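Local coordinates for protein beta-fructofuranosidase (Arthrobacter, PDB 3WPU) that is an enzyme of the levansucrase/invertase family, built on the five-bladed beta-propeller that characterises the beta-fructosidase clan, at residues A[231-235]-A[305-310]; A[257-261]-A[310-314]; A[323-327]-A[378-382]. One frame throughout, in Å; residues are numbered along the deposited sequence.

Interaction 1 of 3, residues A[231-235]-A[305-310]; sequences TYYQT and IGNVGL
Tyr233 brings the CE1-OH end of its ring up against Gly309 and sets its phenol oxygen beside the backbone of Leu310. Its CG stands beside the backbone N, anti to the carbonyl carbon (chi1 -51°), which carries the ring from the loop toward the strand although the CB bond does not itself aim there. Glycine suits the meeting point: with no side chain at Gly309, CE1 of Tyr233 can come to 3.3 Å from its CA. Just beyond, the amide N of Leu310 donates a hydrogen bond to Tyr233 OH over 3.2 Å, while the hydroxyl gives its own proton to the carbonyl O of Leu324 on the adjoining strand. Two backbones are thus tied by one tyrosine oxygen, a place that suits a phenol, which can cross from the loop and both accept and donate. Phe263 meets the same ring edge-to-face.

The strand 305-313 is an inner strand of one propeller blade, between strands 260-266 and 321-331, and residues 231-235 belong to the loop that leads from strand 213-226 into this blade at strand 245-250. Asn307 rises from the strand to meet that loop. Its amide plane is turned 69° from the Tyr233 ring; OD1 lies at the ring edge, in plane, 3.7 Å from Tyr233 CD1, and ND2 offers a weak hydrogen bond of 3.3 Å to the carbonyl O of Tyr232. A short amide can serve ring edge and backbone together.

Gln234 sends out an extended chain that crosses Ile305 at about a right angle, with NE2 3.7 Å from Ile305 CD1. That methyl only flanks the amide, whose polar atoms are engaged by others: NE2 with the carbonyl O of Met269, OE1 with ND2 of Asn239.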
loop_
_atom_site.group_PDB
_atom_site.type_symbol
_atom_site.label_atom_id
_atom_site.label_comp_id
_atom_site.label_asym_id
_atom_site.label_seq_id
_atom_site.Cartn_x
_atom_site.Cartn_y
_atom_site.Cartn_z
ATOM N N THR A 231 -22.880 2.791 -7.876
ATOM C CA THR A 231 -23.368 1.440 -8.144
ATOM C C THR A 231 -22.394 0.379 -7.641
ATOM O O THR A 231 -22.816 -0.595 -7.020
ATOM C CB THR A 231 -23.642 1.252 -9.651
ATOM O OG1 THR A 231 -24.656 2.177 -10.046
ATOM C CG2 THR A 231 -24.133 -0.145 -9.942
ATOM N N TYR A 232 -21.098 0.576 -7.891
ATOM C CA TYR A 232 -20.056 -0.307 -7.376
ATOM C C TYR A 232 -19.348 0.285 -6.150
ATOM O O TYR A 232 -19.042 -0.437 -5.217
ATOM C CB TYR A 232 -19.004 -0.567 -8.450
ATOM C CG TYR A 232 -19.530 -1.263 -9.699
ATOM C CD1 TYR A 232 -20.378 -2.351 -9.612
ATOM C CD2 TYR A 232 -19.115 -0.862 -10.930
ATOM C CE1 TYR A 232 -20.827 -2.997 -10.746
ATOM C CE2 TYR A 232 -19.565 -1.503 -12.070
ATOM C CZ TYR A 232 -20.423 -2.567 -11.957
ATOM O OH TYR A 232 -20.881 -3.238 -13.108
ATOM N N TYR A 233 -19.058 1.578 -6.207
ATOM C CA TYR A 233 -18.265 2.244 -5.152
ATOM C C TYR A 233 -19.092 3.348 -4.548
ATOM O O TYR A 233 -19.683 4.179 -5.260
ATOM C CB TYR A 233 -16.898 2.695 -5.718
ATOM C CG TYR A 233 -16.256 1.544 -6.393
ATOM C CD1 TYR A 233 -15.809 0.452 -5.667
ATOM C CD2 TYR A 233 -16.238 1.456 -7.784
ATOM C CE1 TYR A 233 -15.279 -0.658 -6.268
ATOM C CE2 TYR A 233 -15.712 0.351 -8.409
ATOM C CZ TYR A 233 -15.268 -0.723 -7.669
ATOM O OH TYR A 233 -14.804 -1.859 -8.276
ATOM N N GLN A 234 -19.163 3.321 -3.213
ATOM C CA GLN A 234 -19.978 4.242 -2.440
ATOM C C GLN A 234 -19.583 5.712 -2.661
ATOM O O GLN A 234 -18.406 6.034 -2.782
ATOM C CB GLN A 234 -19.822 3.912 -0.960
ATOM C CG GLN A 234 -20.885 4.525 -0.078
ATOM C CD GLN A 234 -20.634 4.272 1.395
ATOM O OE1 GLN A 234 -19.547 4.540 1.888
ATOM N NE2 GLN A 234 -21.648 3.730 2.103
ATOM N N THR A 235 -20.585 6.589 -2.712
ATOM C CA THR A 235 -20.360 8.013 -2.933
ATOM C C THR A 235 -20.575 8.823 -1.651
ATOM O O THR A 235 -21.081 8.313 -0.658
ATOM C CB THR A 235 -21.352 8.593 -3.938
ATOM O OG1 THR A 235 -22.665 8.487 -3.379
ATOM C CG2 THR A 235 -21.283 7.862 -5.278
ATOM N N ILE A 305 -18.368 -1.414 5.718
ATOM C CA ILE A 305 -18.637 -2.035 4.404
ATOM C C ILE A 305 -17.563 -1.634 3.383
ATOM O O ILE A 305 -17.843 -1.116 2.274
ATOM C CB ILE A 305 -20.062 -1.718 3.903
ATOM C CG1 ILE A 305 -20.328 -0.198 3.877
ATOM C CG2 ILE A 305 -21.101 -2.413 4.761
ATOM C CD1 ILE A 305 -21.615 0.213 3.202
ATOM N N GLY A 306 -16.316 -1.889 3.755
ATOM C CA GLY A 306 -15.197 -1.635 2.890
ATOM C C GLY A 306 -15.188 -2.576 1.705
ATOM O O GLY A 306 -15.684 -3.700 1.794
ATOM N N ASN A 307 -14.613 -2.103 0.621
ATOM C CA ASN A 307 -14.329 -2.962 -0.522
ATOM C C ASN A 307 -13.023 -2.625 -1.230
ATOM O O ASN A 307 -12.376 -1.595 -0.972
ATOM C CB ASN A 307 -15.528 -3.109 -1.499
ATOM C CG ASN A 307 -15.812 -1.864 -2.343
ATOM O OD1 ASN A 307 -15.085 -0.881 -2.303
ATOM N ND2 ASN A 307 -16.888 -1.925 -3.135
ATOM N N VAL A 308 -12.650 -3.501 -2.155
ATOM C CA VAL A 308 -11.517 -3.285 -3.018
ATOM C C VAL A 308 -12.060 -3.291 -4.427
ATOM O O VAL A 308 -12.668 -4.266 -4.869
ATOM C CB VAL A 308 -10.401 -4.357 -2.877
ATOM C CG1 VAL A 308 -9.330 -4.118 -3.912
ATOM C CG2 VAL A 308 -9.808 -4.291 -1.466
ATOM N N GLY A 309 -11.821 -2.180 -5.109
ATOM C CA GLY A 309 -12.261 -1.988 -6.487
ATOM C C GLY A 309 -11.254 -2.378 -7.536
ATOM O O GLY A 309 -10.067 -2.553 -7.272
ATOM N N LEU A 310 -11.768 -2.561 -8.757
ATOM C CA LEU A 310 -10.969 -2.865 -9.940
ATOM C C LEU A 310 -11.413 -1.899 -11.052
ATOM O O LEU A 310 -12.608 -1.550 -11.154
ATOM C CB LEU A 310 -11.212 -4.307 -10.402
ATOM C CG LEU A 310 -10.277 -4.820 -11.501
ATOM C CD1 LEU A 310 -8.825 -4.941 -11.063
ATOM C CD2 LEU A 310 -10.787 -6.157 -12.043
#

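Interaction 2 of 3, residues A[257-261]-A[310-314]; sequences GETFM and LAKAK
This is an antiparallel beta pairing between neighbouring strands of one propeller blade, where residues 257-261 lead into strand 260-266 and residues 310-314 finish strand 305-313. Met261 and Ala311 form a hydrogen-bonded pair: Met261 N reaches Ala311 O at 2.9 Å, and Ala311 N reaches Met261 O at 2.9 Å in the carbonyl plane. Phe260 and Lys312 make the adjacent non-hydrogen-bonded pair. Further along, Ala313 N donates an almost straight bond (176°) to Thr259 O, and a water then bridges Thr259 N and Ala313 O where the chains part.

Side chains sort by face. Phe260 and Lys312 lie side by side, pointing the same way, and the lysine methylenes pass the CE1 corner of the ring, CB 3.8 Å from Phe260 CE1. Lysine fits because its methylenes can pack there while its ammonium reaches on to carboxylates. Leu310 adds CD1 at 4.1 Å from Phe260 CB. On the other face Ala311 is small enough to sit beside the CB of Met261.

Every side-chain torsion of Lys312 is near 180°, and this full extension carries NZ past the ring to Glu258, with Glu21 as a second carboxylate partner. In the salt bridge NZ sits 2.6 Å from Glu258 OE2 and meets it from above the carboxylate plane, 62° out of it.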
loop_
_atom_site.group_PDB
_atom_site.type_symbol
_atom_site.label_atom_id
_atom_site.label_comp_id
_atom_site.label_asym_id
_atom_site.label_seq_id
_atom_site.Cartn_x
_atom_site.Cartn_y
_atom_site.Cartn_z
ATOM N N GLY A 257 -1.070 -7.081 -22.121
ATOM C CA GLY A 257 -1.389 -5.930 -22.941
ATOM C C GLY A 257 -2.491 -5.034 -22.405
ATOM O O GLY A 257 -2.739 -3.971 -22.973
ATOM N N GLU A 258 -3.154 -5.451 -21.326
ATOM C CA GLU A 258 -4.176 -4.648 -20.682
ATOM C C GLU A 258 -3.585 -4.099 -19.399
ATOM O O GLU A 258 -2.652 -4.673 -18.878
ATOM C CB GLU A 258 -5.398 -5.495 -20.362
ATOM C CG GLU A 258 -6.083 -6.006 -21.619
ATOM C CD GLU A 258 -7.371 -6.740 -21.341
ATOM O OE1 GLU A 258 -7.507 -7.346 -20.255
ATOM O OE2 GLU A 258 -8.254 -6.713 -22.235
ATOM N N THR A 259 -4.092 -2.957 -18.957
ATOM C CA THR A 259 -3.683 -2.394 -17.655
ATOM C C THR A 259 -4.879 -2.304 -16.731
ATOM O O THR A 259 -5.925 -1.741 -17.090
ATOM C CB THR A 259 -3.018 -1.014 -17.806
ATOM O OG1 THR A 259 -1.903 -1.126 -18.704
ATOM C CG2 THR A 259 -2.509 -0.487 -16.423
ATOM N N PHE A 260 -4.691 -2.795 -15.502
ATOM C CA PHE A 260 -5.723 -2.750 -14.478
ATOM C C PHE A 260 -5.249 -1.913 -13.320
ATOM O O PHE A 260 -4.085 -1.552 -13.250
ATOM C CB PHE A 260 -6.083 -4.142 -13.979
ATOM C CG PHE A 260 -6.766 -4.977 -15.021
ATOM C CD1 PHE A 260 -8.140 -4.911 -15.165
ATOM C CD2 PHE A 260 -6.032 -5.807 -15.836
ATOM C CE1 PHE A 260 -8.785 -5.661 -16.147
ATOM C CE2 PHE A 260 -6.674 -6.562 -16.815
ATOM C CZ PHE A 260 -8.036 -6.484 -16.953
ATOM N N MET A 261 -6.199 -1.600 -12.456
ATOM C CA MET A 261 -5.943 -0.839 -11.230
ATOM C C MET A 261 -6.821 -1.397 -10.131
ATOM O O MET A 261 -7.997 -1.661 -10.348
ATOM C CB MET A 261 -6.296 0.629 -11.480
ATOM C CG MET A 261 -6.235 1.571 -10.252
ATOM S SD MET A 261 -7.120 3.107 -10.574
ATOM C CE MET A 261 -6.169 3.834 -11.906
ATOM N N LEU A 310 -11.768 -2.561 -8.757
ATOM C CA LEU A 310 -10.969 -2.865 -9.940
ATOM C C LEU A 310 -11.413 -1.899 -11.052
ATOM O O LEU A 310 -12.608 -1.550 -11.154
ATOM C CB LEU A 310 -11.212 -4.307 -10.402
ATOM C CG LEU A 310 -10.277 -4.820 -11.501
ATOM C CD1 LEU A 310 -8.825 -4.941 -11.063
ATOM C CD2 LEU A 310 -10.787 -6.157 -12.043
ATOM N N ALA A 311 -10.445 -1.447 -11.838
ATOM C CA ALA A 311 -10.708 -0.638 -13.022
ATOM C C ALA A 311 -9.763 -1.096 -14.117
ATOM O O ALA A 311 -8.706 -1.687 -13.862
ATOM C CB ALA A 311 -10.537 0.846 -12.753
ATOM N N LYS A 312 -10.176 -0.840 -15.352
ATOM C CA LYS A 312 -9.408 -1.194 -16.524
ATOM C C LYS A 312 -9.185 0.037 -17.407
ATOM O O LYS A 312 -10.113 0.819 -17.642
ATOM C CB LYS A 312 -10.157 -2.266 -17.302
ATOM C CG LYS A 312 -9.446 -2.723 -18.556
ATOM C CD LYS A 312 -10.314 -3.739 -19.283
ATOM C CE LYS A 312 -9.607 -4.200 -20.537
ATOM N NZ LYS A 312 -10.275 -5.371 -21.171
ATOM N N ALA A 313 -7.949 0.190 -17.887
ATOM C CA ALA A 313 -7.581 1.328 -18.756
ATOM C C ALA A 313 -8.199 1.120 -20.143
ATOM O O ALA A 313 -8.265 -0.023 -20.660
ATOM C CB ALA A 313 -6.077 1.464 -18.864
ATOM N N LYS A 314 -8.676 2.215 -20.715
ATOM C CA LYS A 314 -9.313 2.166 -22.041
ATOM C C LYS A 314 -8.359 2.603 -23.143
ATOM O O LYS A 314 -8.659 2.435 -24.327
ATOM C CB LYS A 314 -10.560 3.042 -22.039
ATOM C CG LYS A 314 -11.571 2.647 -20.973
ATOM C CD LYS A 314 -12.967 3.184 -21.264
ATOM C CE LYS A 314 -13.117 4.669 -21.004
ATOM N NZ LYS A 314 -14.456 5.138 -21.494
HETATM O O HOH W 1 -6.343 -1.991 -20.608
#

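Interaction 3 of 3, residues A[323-327]-A[378-382]; sequences FLPPI and IRSDY
Arg379 holds CG opposite its backbone N (chi1 -176°) and then bends at chi3 (-52°), which swings the guanidinium onto the backbone of Pro325 and Pro326. Both terminal nitrogens grip a single atom end-on: NH2 lies 2.8 Å from Pro325 O and NH1 3.2 Å from that same oxygen, both reaching it from one face of the carbonyl. NH1 also donates to Pro326 O at 3.0 Å, arriving above that carbonyl's plane. Seen from the arginine, all three bonds lie close to the guanidinium plane, fixing its rotation and position. Prolines suit the place: their carbonyls accept, no backbone N-H needs a partner, and the Pro325 ring adds carbon beside the arginine.

Strand 321-331 is the outer member of the antiparallel four-stranded core of a propeller blade, with short strand 26-27 running parallel beyond it, and it turns a corner at Ile327, where the loop 378-382, leading from strand 369-375 to 383-384, packs against it. Arg379 also donates to the carbonyl oxygens of Pro20 and Phe24, so one buried side chain joins this strand to the N-terminal segment. Such carbonyl dipoles probably help to stabilise its charge.

Ile327 CG2 sits over one face of the guanidinium, toward its rim; the Pro325 ring lies more loosely on the opposite side, with CD 3.6 Å from Arg379 NH2. Branching lets Ile327 put CG2 against both the guanidinium and Ile378 O, with CD1 also 3.7 Å from Ile378 O. That carbonyl accepts a 2.7 Å hydrogen bond from Tyr382 OH, which also pairs with Ser349. Tyr382 turns its ring edge to Ile327 O, and Ser380 OG stands above the centre of the ring. A water donates both to Ile327 O, at 2.6 Å, and to Ser380 O.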
loop_
_atom_site.group_PDB
_atom_site.type_symbol
_atom_site.label_atom_id
_atom_site.label_comp_id
_atom_site.label_asym_id
_atom_site.label_seq_id
_atom_site.Cartn_x
_atom_site.Cartn_y
_atom_site.Cartn_z
ATOM N N PHE A 323 -14.608 1.636 -14.612
ATOM C CA PHE A 323 -14.820 0.832 -13.433
ATOM C C PHE A 323 -15.235 -0.570 -13.839
ATOM O O PHE A 323 -15.932 -0.768 -14.860
ATOM C CB PHE A 323 -15.939 1.399 -12.567
ATOM C CG PHE A 323 -15.542 2.567 -11.703
ATOM C CD1 PHE A 323 -14.493 2.460 -10.836
ATOM C CD2 PHE A 323 -16.265 3.737 -11.740
ATOM C CE1 PHE A 323 -14.145 3.516 -10.009
ATOM C CE2 PHE A 323 -15.936 4.811 -10.928
ATOM C CZ PHE A 323 -14.875 4.696 -10.064
ATOM N N LEU A 324 -14.791 -1.532 -13.053
ATOM C CA LEU A 324 -15.285 -2.897 -13.085
ATOM C C LEU A 324 -15.846 -3.230 -11.701
ATOM O O LEU A 324 -15.634 -2.460 -10.738
ATOM C CB LEU A 324 -14.166 -3.861 -13.482
ATOM C CG LEU A 324 -13.573 -3.642 -14.876
ATOM C CD1 LEU A 324 -12.391 -4.554 -15.147
ATOM C CD2 LEU A 324 -14.626 -3.820 -15.967
ATOM N N PRO A 325 -16.564 -4.357 -11.571
ATOM C CA PRO A 325 -17.182 -4.631 -10.251
ATOM C C PRO A 325 -16.119 -4.852 -9.148
ATOM O O PRO A 325 -14.986 -5.220 -9.427
ATOM C CB PRO A 325 -18.043 -5.871 -10.526
ATOM C CG PRO A 325 -18.368 -5.761 -12.011
ATOM C CD PRO A 325 -17.095 -5.257 -12.624
ATOM N N PRO A 326 -16.463 -4.584 -7.879
ATOM C CA PRO A 326 -15.456 -4.821 -6.854
ATOM C C PRO A 326 -14.945 -6.263 -6.806
ATOM O O PRO A 326 -15.698 -7.226 -7.092
ATOM C CB PRO A 326 -16.193 -4.486 -5.531
ATOM C CG PRO A 326 -17.455 -3.803 -5.906
ATOM C CD PRO A 326 -17.776 -4.208 -7.325
ATOM N N ILE A 327 -13.675 -6.430 -6.501
ATOM C CA ILE A 327 -13.105 -7.795 -6.377
ATOM C C ILE A 327 -13.153 -8.394 -4.986
ATOM O O ILE A 327 -13.093 -9.628 -4.845
ATOM C CB ILE A 327 -11.673 -7.923 -6.964
ATOM C CG1 ILE A 327 -10.710 -6.897 -6.338
ATOM C CG2 ILE A 327 -11.697 -7.754 -8.479
ATOM C CD1 ILE A 327 -9.253 -7.127 -6.691
ATOM N N ILE A 378 -7.179 -12.340 -10.874
ATOM C CA ILE A 378 -7.349 -11.039 -10.178
ATOM C C ILE A 378 -8.790 -10.866 -9.662
ATOM O O ILE A 378 -9.014 -10.255 -8.604
ATOM C CB ILE A 378 -6.883 -9.832 -11.016
ATOM C CG1 ILE A 378 -7.712 -9.685 -12.322
ATOM C CG2 ILE A 378 -5.403 -10.018 -11.327
ATOM C CD1 ILE A 378 -7.349 -8.437 -13.080
ATOM N N ARG A 379 -9.748 -11.436 -10.389
ATOM C CA ARG A 379 -11.099 -11.665 -9.892
ATOM C C ARG A 379 -11.256 -13.160 -9.649
ATOM O O ARG A 379 -11.248 -13.968 -10.583
ATOM C CB ARG A 379 -12.169 -11.145 -10.867
ATOM C CG ARG A 379 -13.592 -11.271 -10.336
ATOM C CD ARG A 379 -14.694 -10.754 -11.243
ATOM N NE ARG A 379 -14.422 -9.395 -11.680
ATOM C CZ ARG A 379 -14.599 -8.318 -10.920
ATOM N NH1 ARG A 379 -15.128 -8.442 -9.722
ATOM N NH2 ARG A 379 -14.283 -7.126 -11.402
ATOM N N SER A 380 -11.364 -13.534 -8.391
ATOM C CA SER A 380 -11.495 -14.926 -8.029
ATOM C C SER A 380 -12.267 -15.073 -6.737
ATOM O O SER A 380 -12.492 -14.085 -6.045
ATOM C CB SER A 380 -10.101 -15.555 -7.948
ATOM O OG SER A 380 -9.331 -14.990 -6.894
ATOM N N ASP A 381 -12.646 -16.296 -6.374
ATOM C CA ASP A 381 -13.196 -16.521 -5.046
ATOM C C ASP A 381 -12.044 -16.637 -4.069
ATOM O O ASP A 381 -11.640 -17.728 -3.648
ATOM C CB ASP A 381 -14.119 -17.742 -4.984
ATOM C CG ASP A 381 -14.690 -17.948 -3.600
ATOM O OD1 ASP A 381 -14.605 -17.007 -2.757
ATOM O OD2 ASP A 381 -15.185 -19.052 -3.302
ATOM N N TYR A 382 -11.499 -15.472 -3.728
ATOM C CA TYR A 382 -10.281 -15.373 -2.944
ATOM C C TYR A 382 -10.367 -16.131 -1.614
ATOM O O TYR A 382 -11.395 -16.096 -0.928
ATOM C CB TYR A 382 -9.983 -13.909 -2.641
ATOM C CG TYR A 382 -9.279 -13.146 -3.744
ATOM C CD1 TYR A 382 -9.974 -12.260 -4.579
ATOM C CD2 TYR A 382 -7.901 -13.301 -3.952
ATOM C CE1 TYR A 382 -9.327 -11.573 -5.606
ATOM C CE2 TYR A 382 -7.252 -12.597 -4.960
ATOM C CZ TYR A 382 -7.967 -11.728 -5.778
ATOM O OH TYR A 382 -7.263 -11.055 -6.759
HETATM O O HOH W 2 -12.908 -11.363 -6.792
#

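How the interactions relate
Each interaction has at least one segment on the same propeller blade, among its neighbouring strands 260-266, 305-313 and 321-331. Interactions 1 and 2 share strand 305-313 and Leu310; their centres are about 17 Å apart, and their segments alternate along the chain. Interaction 3 follows both in sequence, its centre about 11 Å from that of interaction 1 and 12 Å from that of interaction 2. It joins them through backbone: Val308 O probably bonds Ile327 N, and Leu310 O probably bonds Leu324 N. The shared blade therefore ties together an incoming loop, three neighbouring strands and a loop before strand 383-384, segments spread over some 150 residues.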